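Local structure of Epf (Streptococcus pyogenes, 4ES9) at residues N216-D221 with L234-D239. The protein is a streptococcal protein of uncertain molecular role, probably a cell-surface factor that binds host components through its mainly beta N-terminal region. Sequence-based numbering, arbitrary orientation.
Sequences NPSQLD and LTLKSD
Gln219 and Lys237 form a hydrogen-bonded antiparallel pair, joined through their main chains in both directions. Gln219 N reaches Lys237 O at 2.8 Å along a nearly straight N-H...O path (174°), and Lys237 N returns to Gln219 O, also at 2.8 Å. Two residues on, Asp221 N donates to Thr235 O at 2.7 Å, bringing the strands together again beyond the non-hydrogen-bonded pair Leu220-Leu236. Between these bonds, CA of Leu236 makes a C-H...O contact with Gln219 O.

Water ties the loop ends together: one molecule donates to Asn216 O and accepts from Ser238 OG. The strand pairing belongs to the beta hairpin of strands 219-224 and 231-237, whose second strand also pairs with 273-276 in a three-stranded antiparallel sheet of the C-terminal part of the chain.

Apolar contacts lie on the face carrying Leu220 and Leu236. Leu220 CG stands anti to the backbone N (chi1 -179°), and its CD1 meets Leu234 CD2 at 3.8 Å; Phe309 of strand 307-310 touches both leucines, while Ile295 of strand 290-297 packs on Leu236. Ser218 OG rests against both methyls of Leu236, 3.6 Å from CD2, and is hydrogen-bonded to Asp248.

On the face of Gln219 and Lys237, the lysine runs extended beyond CG and crosses Asp221 at about a right angle. Its CD lies 3.6 Å from Asp221 OD1, whereas the salt bridge from NZ to the same oxygen is long at 3.9 Å. The Gln219 chain bends at chi2 (94°), carrying OE1 to 3.3 Å from Ser238 CA.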
loop_
_atom_site.group_PDB
_atom_site.type_symbol
_atom_site.label_atom_id
_atom_site.label_comp_id
_atom_site.label_asym_id
_atom_site.label_seq_id
_atom_site.Cartn_x
_atom_site.Cartn_y
_atom_site.Cartn_z
ATOM N N ASN A 216 -4.805 9.956 -6.676
ATOM C CA ASN A 216 -5.182 11.023 -7.595
ATOM C C ASN A 216 -4.838 12.378 -6.962
ATOM O O ASN A 216 -5.089 12.564 -5.768
ATOM C CB ASN A 216 -6.688 10.946 -7.918
ATOM C CG ASN A 216 -7.072 9.731 -8.728
ATOM O OD1 ASN A 216 -7.611 8.763 -8.214
ATOM N ND2 ASN A 216 -6.798 9.743 -10.017
ATOM N N PRO A 217 -4.252 13.338 -7.727
ATOM C CA PRO A 217 -3.965 14.660 -7.137
ATOM C C PRO A 217 -5.248 15.390 -6.753
ATOM O O PRO A 217 -6.320 15.102 -7.306
ATOM C CB PRO A 217 -3.228 15.411 -8.269
ATOM C CG PRO A 217 -3.677 14.756 -9.521
ATOM C CD PRO A 217 -3.885 13.293 -9.161
ATOM N N SER A 218 -5.137 16.346 -5.816
ATOM C CA SER A 218 -6.277 17.177 -5.403
ATOM C C SER A 218 -6.707 18.119 -6.536
ATOM O O SER A 218 -6.036 18.209 -7.576
ATOM C CB SER A 218 -5.929 17.989 -4.157
ATOM O OG SER A 218 -4.742 18.744 -4.318
ATOM N N GLN A 219 -7.835 18.786 -6.335
ATOM C CA GLN A 219 -8.387 19.770 -7.260
ATOM C C GLN A 219 -8.437 21.120 -6.578
ATOM O O GLN A 219 -8.577 21.183 -5.355
ATOM C CB GLN A 219 -9.813 19.365 -7.720
ATOM C CG GLN A 219 -9.901 18.054 -8.511
ATOM C CD GLN A 219 -10.209 16.839 -7.664
ATOM O OE1 GLN A 219 -11.170 16.806 -6.888
ATOM N NE2 GLN A 219 -9.396 15.798 -7.801
ATOM N N LEU A 220 -8.357 22.200 -7.355
ATOM C CA LEU A 220 -8.486 23.535 -6.791
ATOM C C LEU A 220 -9.965 23.865 -6.620
ATOM O O LEU A 220 -10.698 23.900 -7.603
ATOM C CB LEU A 220 -7.788 24.585 -7.674
ATOM C CG LEU A 220 -7.839 26.046 -7.164
ATOM C CD1 LEU A 220 -6.887 26.248 -6.007
ATOM C CD2 LEU A 220 -7.507 27.014 -8.268
ATOM N N ASP A 221 -10.408 24.075 -5.374
ATOM C CA ASP A 221 -11.787 24.452 -5.101
ATOM C C ASP A 221 -11.947 25.947 -5.366
ATOM O O ASP A 221 -12.896 26.360 -6.048
ATOM C CB ASP A 221 -12.213 24.089 -3.660
ATOM C CG ASP A 221 -13.694 24.324 -3.376
ATOM O OD1 ASP A 221 -14.530 23.977 -4.236
ATOM O OD2 ASP A 221 -14.013 24.847 -2.294
ATOM N N LEU A 234 -4.904 29.055 -1.383
ATOM C CA LEU A 234 -5.536 28.063 -2.240
ATOM C C LEU A 234 -6.269 27.038 -1.415
ATOM O O LEU A 234 -5.712 26.495 -0.460
ATOM C CB LEU A 234 -4.514 27.369 -3.165
ATOM C CG LEU A 234 -3.660 28.266 -4.057
ATOM C CD1 LEU A 234 -2.616 27.455 -4.758
ATOM C CD2 LEU A 234 -4.511 29.054 -5.059
ATOM N N THR A 235 -7.527 26.774 -1.795
ATOM C CA THR A 235 -8.387 25.789 -1.168
ATOM C C THR A 235 -8.416 24.552 -2.055
ATOM O O THR A 235 -8.833 24.635 -3.221
ATOM C CB THR A 235 -9.784 26.356 -0.933
ATOM O OG1 THR A 235 -9.661 27.600 -0.249
ATOM C CG2 THR A 235 -10.669 25.410 -0.142
ATOM N N LEU A 236 -8.006 23.412 -1.490
ATOM C CA LEU A 236 -7.965 22.139 -2.204
ATOM C C LEU A 236 -9.187 21.284 -1.889
ATOM O O LEU A 236 -9.708 21.319 -0.773
ATOM C CB LEU A 236 -6.676 21.349 -1.841
ATOM C CG LEU A 236 -5.331 22.005 -2.127
ATOM C CD1 LEU A 236 -4.181 21.147 -1.614
ATOM C CD2 LEU A 236 -5.155 22.295 -3.620
ATOM N N LYS A 237 -9.606 20.484 -2.855
ATOM C CA LYS A 237 -10.705 19.542 -2.683
ATOM C C LYS A 237 -10.337 18.211 -3.339
ATOM O O LYS A 237 -9.315 18.093 -4.038
ATOM C CB LYS A 237 -12.040 20.091 -3.237
ATOM C CG LYS A 237 -12.063 20.340 -4.759
ATOM C CD LYS A 237 -13.458 20.719 -5.250
ATOM C CE LYS A 237 -13.484 21.008 -6.730
ATOM N NZ LYS A 237 -14.830 21.449 -7.188
ATOM N N SER A 238 -11.194 17.220 -3.120
ATOM C CA SER A 238 -11.032 15.899 -3.685
ATOM C C SER A 238 -12.395 15.329 -4.120
ATOM O O SER A 238 -13.414 15.579 -3.479
ATOM C CB SER A 238 -10.353 14.988 -2.676
ATOM O OG SER A 238 -9.957 13.786 -3.305
ATOM N N ASP A 239 -12.400 14.570 -5.213
ATOM C CA ASP A 239 -13.586 13.912 -5.767
ATOM C C ASP A 239 -13.765 12.481 -5.216
ATOM O O ASP A 239 -14.846 11.898 -5.376
ATOM C CB ASP A 239 -13.485 13.848 -7.309
ATOM C CG ASP A 239 -13.964 15.086 -8.043
ATOM O OD1 ASP A 239 -14.775 15.852 -7.460
ATOM O OD2 ASP A 239 -13.574 15.263 -9.220
HETATM O O HOH W 1 -7.833 13.060 -4.593
#